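PDB 2B9U: dTDP-4-dehydrorhamnose 3,5-epimerase from Sulfolobus tokodaii, which probably epimerises dTDP-4-dehydro-6-deoxy-D-glucose at C3' and C5' to give dTDP-4-dehydro-L-rhamnose, a step toward dTDP-L-rhamnose. Local coordinates for residues A[61-66]-A[140-145]; A[66-71]-A[132-137]; A[119-124]-A[151-156]. All blocks are in the same frame, centred on the assembly; numbering follows the deposited sequence.

Interaction 1 (A[61-66]-A[140-145])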
loop_
_atom_site.group_PDB
_atom_site.type_symbol
_atom_site.label_atom_id
_atom_site.label_comp_id
_atom_site.label_asym_id
_atom_site.label_seq_id
_atom_site.Cartn_x
_atom_site.Cartn_y
_atom_site.Cartn_z
ATOM N N HIS A 61 -5.636 -0.129 -18.958
ATOM C CA HIS A 61 -6.874 0.388 -18.382
ATOM C C HIS A 61 -6.853 1.861 -18.033
ATOM O O HIS A 61 -5.825 2.404 -17.625
ATOM C CB HIS A 61 -7.227 -0.375 -17.114
ATOM C CG HIS A 61 -7.285 -1.856 -17.288
ATOM N ND1 HIS A 61 -6.711 -2.730 -16.393
ATOM C CD2 HIS A 61 -7.852 -2.620 -18.250
ATOM C CE1 HIS A 61 -6.929 -3.970 -16.791
ATOM N NE2 HIS A 61 -7.624 -3.932 -17.912
ATOM N N TYR A 62 -8.016 2.489 -18.190
ATOM C CA TYR A 62 -8.273 3.857 -17.730
ATOM C C TYR A 62 -9.778 4.036 -17.453
ATOM O O TYR A 62 -10.609 3.312 -18.001
ATOM C CB TYR A 62 -7.775 4.899 -18.753
ATOM C CG TYR A 62 -8.271 4.683 -20.167
ATOM C CD1 TYR A 62 -7.717 3.691 -20.977
ATOM C CD2 TYR A 62 -9.293 5.469 -20.700
ATOM C CE1 TYR A 62 -8.164 3.482 -22.270
ATOM C CE2 TYR A 62 -9.750 5.262 -22.008
ATOM C CZ TYR A 62 -9.167 4.263 -22.776
ATOM O OH TYR A 62 -9.596 4.033 -24.057
ATOM N N GLN A 63 -10.113 4.982 -16.583
ATOM C CA GLN A 63 -11.496 5.395 -16.398
ATOM C C GLN A 63 -11.707 6.745 -17.075
ATOM O O GLN A 63 -10.905 7.659 -16.908
ATOM C CB GLN A 63 -11.869 5.438 -14.913
ATOM C CG GLN A 63 -12.598 4.174 -14.438
ATOM C CD GLN A 63 -12.789 4.061 -12.929
ATOM O OE1 GLN A 63 -12.917 2.947 -12.408
ATOM N NE2 GLN A 63 -12.803 5.195 -12.219
ATOM N N ARG A 64 -12.773 6.856 -17.863
ATOM C CA ARG A 64 -13.050 8.099 -18.578
ATOM C C ARG A 64 -13.616 9.178 -17.656
ATOM O O ARG A 64 -14.156 8.875 -16.593
ATOM C CB ARG A 64 -13.964 7.860 -19.801
ATOM C CG ARG A 64 -15.203 7.041 -19.504
ATOM C CD ARG A 64 -16.213 7.030 -20.645
ATOM N NE ARG A 64 -17.476 6.406 -20.245
ATOM C CZ ARG A 64 -18.430 6.997 -19.521
ATOM N NH1 ARG A 64 -18.296 8.254 -19.097
ATOM N NH2 ARG A 64 -19.538 6.323 -19.220
ATOM N N THR A 65 -13.460 10.430 -18.075
ATOM C CA THR A 65 -14.059 11.593 -17.417
ATOM C C THR A 65 -15.587 11.372 -17.256
ATOM O O THR A 65 -16.227 10.864 -18.173
ATOM C CB THR A 65 -13.677 12.863 -18.227
ATOM O OG1 THR A 65 -12.484 13.437 -17.662
ATOM C CG2 THR A 65 -14.779 13.909 -18.261
ATOM N N PRO A 66 -16.180 11.732 -16.095
ATOM C CA PRO A 66 -15.726 12.463 -14.912
ATOM C C PRO A 66 -15.260 11.553 -13.775
ATOM O O PRO A 66 -15.320 11.944 -12.605
ATOM C CB PRO A 66 -17.006 13.179 -14.472
ATOM C CG PRO A 66 -18.088 12.189 -14.770
ATOM C CD PRO A 66 -17.597 11.338 -15.949
ATOM N N PRO A 140 -19.113 1.833 -14.932
ATOM C CA PRO A 140 -19.675 2.505 -16.112
ATOM C C PRO A 140 -18.663 3.331 -16.919
ATOM O O PRO A 140 -18.858 3.525 -18.127
ATOM C CB PRO A 140 -20.756 3.418 -15.515
ATOM C CG PRO A 140 -21.140 2.750 -14.225
ATOM C CD PRO A 140 -19.836 2.226 -13.701
ATOM N N HIS A 141 -17.595 3.788 -16.262
ATOM C CA HIS A 141 -16.596 4.661 -16.877
ATOM C C HIS A 141 -15.293 3.941 -17.291
ATOM O O HIS A 141 -14.375 4.565 -17.838
ATOM C CB HIS A 141 -16.288 5.830 -15.940
ATOM C CG HIS A 141 -17.498 6.608 -15.534
ATOM N ND1 HIS A 141 -18.375 6.167 -14.567
ATOM C CD2 HIS A 141 -17.979 7.798 -15.964
ATOM C CE1 HIS A 141 -19.344 7.055 -14.416
ATOM N NE2 HIS A 141 -19.125 8.055 -15.252
ATOM N N GLU A 142 -15.222 2.637 -17.030
ATOM C CA GLU A 142 -14.054 1.831 -17.389
ATOM C C GLU A 142 -13.922 1.690 -18.901
ATOM O O GLU A 142 -14.909 1.464 -19.600
ATOM C CB GLU A 142 -14.118 0.451 -16.724
ATOM C CG GLU A 142 -13.627 0.433 -15.273
ATOM C CD GLU A 142 -13.843 -0.912 -14.558
ATOM O OE1 GLU A 142 -14.860 -1.602 -14.830
ATOM O OE2 GLU A 142 -12.993 -1.274 -13.707
ATOM N N ARG A 143 -12.693 1.855 -19.389
ATOM C CA ARG A 143 -12.341 1.660 -20.798
ATOM C C ARG A 143 -10.923 1.063 -20.890
ATOM O O ARG A 143 -10.135 1.164 -19.946
ATOM C CB ARG A 143 -12.393 2.990 -21.571
ATOM C CG ARG A 143 -13.789 3.630 -21.758
ATOM C CD ARG A 143 -14.761 2.724 -22.552
ATOM N NE ARG A 143 -15.955 3.437 -23.023
ATOM C CZ ARG A 143 -17.005 3.752 -22.259
ATOM N NH1 ARG A 143 -17.038 3.427 -20.965
ATOM N NH2 ARG A 143 -18.033 4.404 -22.795
ATOM N N CYS A 144 -10.606 0.448 -22.029
ATOM C CA CYS A 144 -9.265 -0.062 -22.255
ATOM C C CYS A 144 -8.864 -0.029 -23.719
ATOM O O CYS A 144 -9.718 0.055 -24.617
ATOM C CB CYS A 144 -9.110 -1.485 -21.691
ATOM S SG CYS A 144 -10.282 -2.671 -22.362
ATOM N N ILE A 145 -7.555 -0.074 -23.947
ATOM C CA ILE A 145 -6.990 -0.292 -25.277
ATOM C C ILE A 145 -6.140 -1.553 -25.211
ATOM O O ILE A 145 -5.635 -1.900 -24.146
ATOM C CB ILE A 145 -6.186 0.931 -25.794
ATOM C CG1 ILE A 145 -4.976 1.226 -24.893
ATOM C CG2 ILE A 145 -7.107 2.168 -25.894
ATOM C CD1 ILE A 145 -3.879 2.031 -25.549
#

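Interaction 2 (A[66-71]-A[132-137])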
loop_
_atom_site.group_PDB
_atom_site.type_symbol
_atom_site.label_atom_id
_atom_site.label_comp_id
_atom_site.label_asym_id
_atom_site.label_seq_id
_atom_site.Cartn_x
_atom_site.Cartn_y
_atom_site.Cartn_z
ATOM N N PRO A 66 -16.180 11.732 -16.095
ATOM C CA PRO A 66 -15.726 12.463 -14.912
ATOM C C PRO A 66 -15.260 11.553 -13.775
ATOM O O PRO A 66 -15.320 11.944 -12.605
ATOM C CB PRO A 66 -17.006 13.179 -14.472
ATOM C CG PRO A 66 -18.088 12.189 -14.770
ATOM C CD PRO A 66 -17.597 11.338 -15.949
ATOM N N LYS A 67 -14.824 10.348 -14.126
ATOM C CA LYS A 67 -14.350 9.364 -13.157
ATOM C C LYS A 67 -12.923 8.923 -13.490
ATOM O O LYS A 67 -12.543 7.772 -13.267
ATOM C CB LYS A 67 -15.302 8.162 -13.115
ATOM C CG LYS A 67 -16.679 8.475 -12.538
ATOM C CD LYS A 67 -16.643 8.596 -11.032
ATOM C CE LYS A 67 -17.994 9.064 -10.487
ATOM N NZ LYS A 67 -18.019 9.037 -8.975
ATOM N N GLU A 68 -12.146 9.859 -14.021
ATOM C CA GLU A 68 -10.744 9.645 -14.338
ATOM C C GLU A 68 -9.898 9.417 -13.077
ATOM O O GLU A 68 -10.228 9.890 -11.994
ATOM C CB GLU A 68 -10.203 10.816 -15.176
ATOM C CG GLU A 68 -9.988 12.151 -14.429
ATOM C CD GLU A 68 -11.277 12.859 -14.001
ATOM O OE1 GLU A 68 -12.374 12.524 -14.504
ATOM O OE2 GLU A 68 -11.178 13.765 -13.145
ATOM N N GLN A 69 -8.805 8.683 -13.236
ATOM C CA GLN A 69 -7.977 8.296 -12.111
ATOM C C GLN A 69 -6.507 8.566 -12.396
ATOM O O GLN A 69 -6.035 8.352 -13.509
ATOM C CB GLN A 69 -8.173 6.803 -11.798
ATOM C CG GLN A 69 -9.540 6.419 -11.259
ATOM C CD GLN A 69 -9.732 4.910 -11.109
ATOM O OE1 GLN A 69 -10.298 4.443 -10.112
ATOM N NE2 GLN A 69 -9.275 4.143 -12.093
ATOM N N GLY A 70 -5.801 9.048 -11.380
ATOM C CA GLY A 70 -4.357 8.964 -11.337
ATOM C C GLY A 70 -3.962 7.704 -10.597
ATOM O O GLY A 70 -4.766 7.153 -9.843
ATOM N N LYS A 71 -2.741 7.235 -10.832
ATOM C CA LYS A 71 -2.251 5.951 -10.287
ATOM C C LYS A 71 -0.773 6.038 -9.901
ATOM O O LYS A 71 0.061 6.531 -10.684
ATOM C CB LYS A 71 -2.447 4.823 -11.314
ATOM C CG LYS A 71 -3.928 4.536 -11.661
ATOM C CD LYS A 71 -4.057 3.486 -12.728
ATOM C CE LYS A 71 -5.451 3.524 -13.366
ATOM N NZ LYS A 71 -5.506 2.724 -14.644
ATOM N N ILE A 132 -4.557 4.825 -5.798
ATOM C CA ILE A 132 -5.474 5.433 -6.784
ATOM C C ILE A 132 -5.953 6.794 -6.299
ATOM O O ILE A 132 -6.385 6.948 -5.141
ATOM C CB ILE A 132 -6.654 4.461 -7.155
ATOM C CG1 ILE A 132 -6.112 3.253 -7.909
ATOM C CG2 ILE A 132 -7.750 5.134 -8.035
ATOM C CD1 ILE A 132 -6.973 2.024 -7.774
ATOM N N THR A 133 -5.820 7.793 -7.172
ATOM C CA THR A 133 -6.214 9.165 -6.854
ATOM C C THR A 133 -7.387 9.563 -7.741
ATOM O O THR A 133 -7.736 8.839 -8.684
ATOM C CB THR A 133 -5.043 10.172 -7.040
ATOM O OG1 THR A 133 -4.796 10.371 -8.437
ATOM C CG2 THR A 133 -3.742 9.679 -6.345
ATOM N N HIS A 134 -8.011 10.690 -7.403
ATOM C CA HIS A 134 -9.087 11.339 -8.188
ATOM C C HIS A 134 -10.476 10.744 -7.995
ATOM O O HIS A 134 -11.379 11.418 -7.489
ATOM C CB HIS A 134 -8.745 11.424 -9.690
ATOM C CG HIS A 134 -7.676 12.415 -10.012
ATOM N ND1 HIS A 134 -6.355 12.213 -9.680
ATOM C CD2 HIS A 134 -7.727 13.613 -10.650
ATOM C CE1 HIS A 134 -5.633 13.239 -10.102
ATOM N NE2 HIS A 134 -6.443 14.105 -10.689
ATOM N N ASN A 135 -10.645 9.491 -8.393
ATOM C CA ASN A 135 -11.942 8.827 -8.369
ATOM C C ASN A 135 -11.831 7.345 -8.132
ATOM O O ASN A 135 -10.905 6.702 -8.616
ATOM C CB ASN A 135 -12.677 9.052 -9.683
ATOM C CG ASN A 135 -13.194 10.456 -9.804
ATOM O OD1 ASN A 135 -14.018 10.897 -8.995
ATOM N ND2 ASN A 135 -12.685 11.185 -10.783
ATOM N N GLU A 136 -12.796 6.802 -7.399
ATOM C CA GLU A 136 -12.833 5.382 -7.115
ATOM C C GLU A 136 -13.159 4.547 -8.354
ATOM O O GLU A 136 -13.459 5.079 -9.426
ATOM C CB GLU A 136 -13.840 5.101 -6.001
ATOM C CG GLU A 136 -13.449 5.709 -4.674
ATOM C CD GLU A 136 -14.424 5.378 -3.555
ATOM O OE1 GLU A 136 -15.275 4.461 -3.723
ATOM O OE2 GLU A 136 -14.334 6.054 -2.507
ATOM N N TYR A 137 -13.046 3.234 -8.184
ATOM C CA TYR A 137 -13.600 2.233 -9.074
ATOM C C TYR A 137 -14.995 2.635 -9.523
ATOM O O TYR A 137 -15.872 2.921 -8.692
ATOM C CB TYR A 137 -13.673 0.928 -8.302
ATOM C CG TYR A 137 -14.301 -0.256 -9.007
ATOM C CD1 TYR A 137 -13.899 -0.641 -10.285
ATOM C CD2 TYR A 137 -15.259 -1.031 -8.358
ATOM C CE1 TYR A 137 -14.467 -1.758 -10.910
ATOM C CE2 TYR A 137 -15.822 -2.148 -8.969
ATOM C CZ TYR A 137 -15.421 -2.505 -10.236
ATOM O OH TYR A 137 -15.997 -3.592 -10.839
HETATM O O HOH W 1 -12.293 14.305 -10.720
#

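Interaction 3 (A[119-124]-A[151-156])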
loop_
_atom_site.group_PDB
_atom_site.type_symbol
_atom_site.label_atom_id
_atom_site.label_comp_id
_atom_site.label_asym_id
_atom_site.label_seq_id
_atom_site.Cartn_x
_atom_site.Cartn_y
_atom_site.Cartn_z
ATOM N N GLY A 119 -0.783 -0.420 -18.075
ATOM C CA GLY A 119 -0.680 -1.863 -18.062
ATOM C C GLY A 119 0.704 -2.287 -17.643
ATOM O O GLY A 119 1.599 -1.453 -17.508
ATOM N N PHE A 120 0.870 -3.585 -17.424
ATOM C CA PHE A 120 2.188 -4.148 -17.164
ATOM C C PHE A 120 2.223 -5.616 -17.535
ATOM O O PHE A 120 1.178 -6.265 -17.599
ATOM C CB PHE A 120 2.613 -3.974 -15.692
ATOM C CG PHE A 120 1.732 -4.699 -14.700
ATOM C CD1 PHE A 120 1.996 -6.023 -14.337
ATOM C CD2 PHE A 120 0.661 -4.049 -14.103
ATOM C CE1 PHE A 120 1.207 -6.679 -13.411
ATOM C CE2 PHE A 120 -0.144 -4.711 -13.170
ATOM C CZ PHE A 120 0.123 -6.015 -12.823
ATOM N N GLN A 121 3.429 -6.119 -17.778
ATOM C CA GLN A 121 3.679 -7.548 -17.747
ATOM C C GLN A 121 4.518 -7.932 -16.523
ATOM O O GLN A 121 5.530 -7.284 -16.212
ATOM C CB GLN A 121 4.343 -8.045 -19.032
ATOM C CG GLN A 121 4.499 -9.573 -19.057
ATOM C CD GLN A 121 4.957 -10.104 -20.391
ATOM O OE1 GLN A 121 5.918 -9.606 -20.983
ATOM N NE2 GLN A 121 4.283 -11.133 -20.867
ATOM N N ALA A 122 4.075 -8.972 -15.819
ATOM C CA ALA A 122 4.867 -9.532 -14.724
ATOM C C ALA A 122 6.078 -10.276 -15.304
ATOM O O ALA A 122 5.926 -11.192 -16.123
ATOM C CB ALA A 122 4.005 -10.439 -13.839
ATOM N N LEU A 123 7.278 -9.843 -14.899
ATOM C CA LEU A 123 8.532 -10.421 -15.360
ATOM C C LEU A 123 8.900 -11.632 -14.495
ATOM O O LEU A 123 9.592 -12.555 -14.924
ATOM C CB LEU A 123 9.649 -9.346 -15.359
ATOM C CG LEU A 123 9.370 -8.093 -16.204
ATOM C CD1 LEU A 123 10.509 -7.100 -16.144
ATOM C CD2 LEU A 123 9.053 -8.416 -17.677
ATOM N N GLU A 124 8.405 -11.588 -13.267
ATOM C CA GLU A 124 8.482 -12.638 -12.279
ATOM C C GLU A 124 7.084 -12.627 -11.685
ATOM O O GLU A 124 6.301 -11.701 -11.954
ATOM C CB GLU A 124 9.456 -12.244 -11.148
ATOM C CG GLU A 124 10.929 -12.239 -11.473
ATOM C CD GLU A 124 11.795 -11.785 -10.287
ATOM O OE1 GLU A 124 11.349 -11.845 -9.107
ATOM O OE2 GLU A 124 12.944 -11.353 -10.544
ATOM N N ASP A 151 4.974 -4.030 -27.257
ATOM C CA ASP A 151 5.796 -5.205 -27.474
ATOM C C ASP A 151 6.326 -5.642 -26.104
ATOM O O ASP A 151 7.174 -4.984 -25.514
ATOM C CB ASP A 151 6.924 -4.848 -28.466
ATOM C CG ASP A 151 7.781 -6.039 -28.860
ATOM O OD1 ASP A 151 7.356 -7.198 -28.696
ATOM O OD2 ASP A 151 8.902 -5.809 -29.347
ATOM N N TRP A 152 5.766 -6.732 -25.586
ATOM C CA TRP A 152 6.066 -7.262 -24.257
ATOM C C TRP A 152 7.177 -8.302 -24.368
ATOM O O TRP A 152 7.226 -9.028 -25.361
ATOM C CB TRP A 152 4.810 -7.915 -23.667
ATOM C CG TRP A 152 3.628 -6.961 -23.513
ATOM C CD1 TRP A 152 2.495 -6.923 -24.278
ATOM C CD2 TRP A 152 3.487 -5.920 -22.541
ATOM N NE1 TRP A 152 1.662 -5.924 -23.849
ATOM C CE2 TRP A 152 2.238 -5.296 -22.775
ATOM C CE3 TRP A 152 4.289 -5.459 -21.489
ATOM C CZ2 TRP A 152 1.772 -4.234 -21.993
ATOM C CZ3 TRP A 152 3.824 -4.401 -20.714
ATOM C CH2 TRP A 152 2.578 -3.796 -20.976
ATOM N N PRO A 153 8.068 -8.381 -23.357
ATOM C CA PRO A 153 9.226 -9.299 -23.467
ATOM C C PRO A 153 8.943 -10.800 -23.281
ATOM O O PRO A 153 9.650 -11.632 -23.860
ATOM C CB PRO A 153 10.197 -8.783 -22.396
ATOM C CG PRO A 153 9.331 -8.092 -21.396
ATOM C CD PRO A 153 8.081 -7.610 -22.100
ATOM N N ILE A 154 7.930 -11.154 -22.497
ATOM C CA ILE A 154 7.632 -12.569 -22.244
ATOM C C ILE A 154 6.578 -13.071 -23.222
ATOM O O ILE A 154 5.529 -12.438 -23.417
ATOM C CB ILE A 154 7.262 -12.835 -20.767
ATOM C CG1 ILE A 154 8.465 -12.529 -19.868
ATOM C CG2 ILE A 154 6.796 -14.290 -20.558
ATOM C CD1 ILE A 154 8.119 -12.381 -18.407
ATOM N N LYS A 155 6.896 -14.214 -23.828
ATOM C CA LYS A 155 6.156 -14.824 -24.916
ATOM C C LYS A 155 4.925 -15.561 -24.395
ATOM O O LYS A 155 3.859 -15.540 -25.022
ATOM C CB LYS A 155 7.097 -15.813 -25.627
ATOM C CG LYS A 155 6.643 -16.352 -26.973
ATOM C CD LYS A 155 7.846 -17.019 -27.675
ATOM C CE LYS A 155 8.839 -15.954 -28.235
ATOM N NZ LYS A 155 10.286 -16.212 -27.884
ATOM N N GLU A 156 5.073 -16.205 -23.241
ATOM C CA GLU A 156 3.968 -16.939 -22.614
ATOM C C GLU A 156 3.069 -15.967 -21.861
ATOM O O GLU A 156 3.057 -15.927 -20.641
ATOM C CB GLU A 156 4.489 -18.046 -21.691
ATOM C CG GLU A 156 5.583 -18.948 -22.299
ATOM C CD GLU A 156 6.921 -18.232 -22.517
ATOM O OE1 GLU A 156 7.186 -17.211 -21.837
ATOM O OE2 GLU A 156 7.712 -18.696 -23.377
#

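Interaction 1 (A[61-66]-A[140-145])
Tyr-62 meets Arg-143 and Arg-64 meets His-141 because CG of both Tyr-62 (chi1 52°) and Arg-64 (chi1 49°) sits between the backbone N and the carbonyl carbon, which turns each side chain across the 140-145 segment. One face of the Tyr-62 ring lies against the neighbouring strand, with Arg-143 CB 3.5 Å from Tyr-62 CE2; Tyr-62 OH reaches Ile-145 CG2 and is hydrogen-bonded to the backbone O of Glu-173. The extended Arg-64 chain brings its guanidinium to His-141 at a slant, NH2 over one face of the ring and NH1 3.2 Å from His-141 CD2, the planes 48° apart. Arg-64 NE comes over one face of the Arg-143 guanidinium, a close approach of like charges; Arg-143 NH1 is held by the backbone O of Glu-142 at 3.2 Å. Tyr-62 and Arg-143 form an antiparallel hydrogen-bonded pair, Arg-143 N to Tyr-62 O at 2.9 Å and Tyr-62 N to Arg-143 O at 3.1 Å. Just past the strand end, Arg-64 N donates to His-141 O at 2.8 Å. Cys-144, disulfide-bonded to Cys-166, packs beside His-61 CD2. This is an antiparallel edge pairing, strand 142-144 closing one side of a cupin jelly-roll sheet.

Interaction 2 (A[66-71]-A[132-137])
Asn-135 and Glu-68 make the central polar contact: Asn-135 ND2 donates to the backbone O of Glu-68 at 3.0 Å, along a lone pair in the carbonyl plane and nearly in the plane of the amide. The same ND2 also donates to a water, which in turn donates to Glu-68 OE2 at 2.7 Å. One residue therefore offers both its main-chain oxygen and its carboxylate, directly and through water, to a single amide nitrogen. The carboxylate curls back because CG of Glu-68 lies between the backbone N and the carbonyl carbon (chi1 73°) and the chain bends again at chi2; its plane stands 82° from that of the Asn-135 amide. Beside this group, His-134 CB sits 3.1 Å from Glu-68 O, and the flank of the Gln-69 side chain lies against Ile-132 CG2.

Further along, the two backbones run antiparallel. Thr-133 N donates to Gly-70 O at 2.9 Å and almost straight, while the return bond from Gly-70 N to Thr-133 O is weak. Thr-133 OG1 lies 3.3 Å from Gly-70 CA and is hydrogen-bonded to His-134 ND1 at 2.7 Å in the plane of that ring.

The second shell fixes these pieces. Thr-65 OG1 holds Glu-68 OE1, Gln-63 NE2 bonds to the backbone O of both Lys-67 and Glu-136, Tyr-137 N is hydrogen-bonded to Gln-46 OE1, and Glu-136 OE2 accepts from the backbone N of Glu-34 of the second subunit. The contact pairs no opposite charges: the carboxylates of Glu-68 and Glu-136 are met by neutral donors, so the loop leading to Tyr-137, predicted to stack on the substrate's thymine, probably depends on hydrogen-bond geometry rather than on salt bridges.

Interaction 3 (A[119-124]-A[151-156])
Two hydrogen bonds join the side-chain amide of Gln-121 to the backbone of Ile-154. Ile-154 N donates to Gln-121 OE1 at 3.0 Å, and Gln-121 NE2 returns a bond to Ile-154 O at 3.1 Å, with that oxygen close to the amide plane. Both donors are tilted from the plane of the carbonyl they approach, by 31° and 35°. The side chain can span the gap because its CG is swung away from the backbone N (chi1 -175°) and the chain runs on extended. NE2 is also hydrogen-bonded to the backbone O of Gly-55, so the amide is held by three hydrogen bonds, which fix its rotation. Pro-153 CD comes within 3.1 Å of Gln-121 OE1, the oxygen that accepts from Ile-154 N. Nearby, Trp-152 NE1 bonds to the backbone O of Tyr-147.

The strand that carries Gln-121, 116-122, lies inside the antiparallel sheet of the jelly roll, between strands 79-86 and 57-63. The 151-156 segment is a loop lying over one side of that sheet, whereas Phe-120 points away, to pack on strands 44-52 and 126-133 of the other sheet.

Apolar packing lies beside these bonds. The indole of Trp-152 meets the backbone of Phe-120 and Gln-121 obliquely, CE3 3.6 Å from Gln-121 CB. Leu-123 CD2 touches Pro-153 CG at 3.7 Å, crossing at about a right angle, and Ile-154 CD1 lies 3.6 Å from Leu-123 CA. With Gln-121 cut back to an alanine, Ile-154 N and O and Gly-55 O would probably be left without these partners.

In the fold
Interactions 1 and 2 adjoin, their centres 10 Å apart, and share Pro-66; interaction 2 is nested within the chain loop closed by interaction 1. Strands 57-63 and 70-75 follow each other in the chain, as do 126-133 and 142-144, so the chain changes sheets between them, each contact pairing strands within its own sheet. Glu-142 OE2 of interaction 1 lies 3.2 Å from CE1 of Tyr-137, the residue predicted to stack on the thymine of the substrate, which places both contacts beside that probable site. Interaction 3 lies elsewhere, its centre about 23 Å from that of interaction 1 and 25 Å from that of interaction 2, but strand 116-122 neighbours strand 57-63 in interaction 1's sheet.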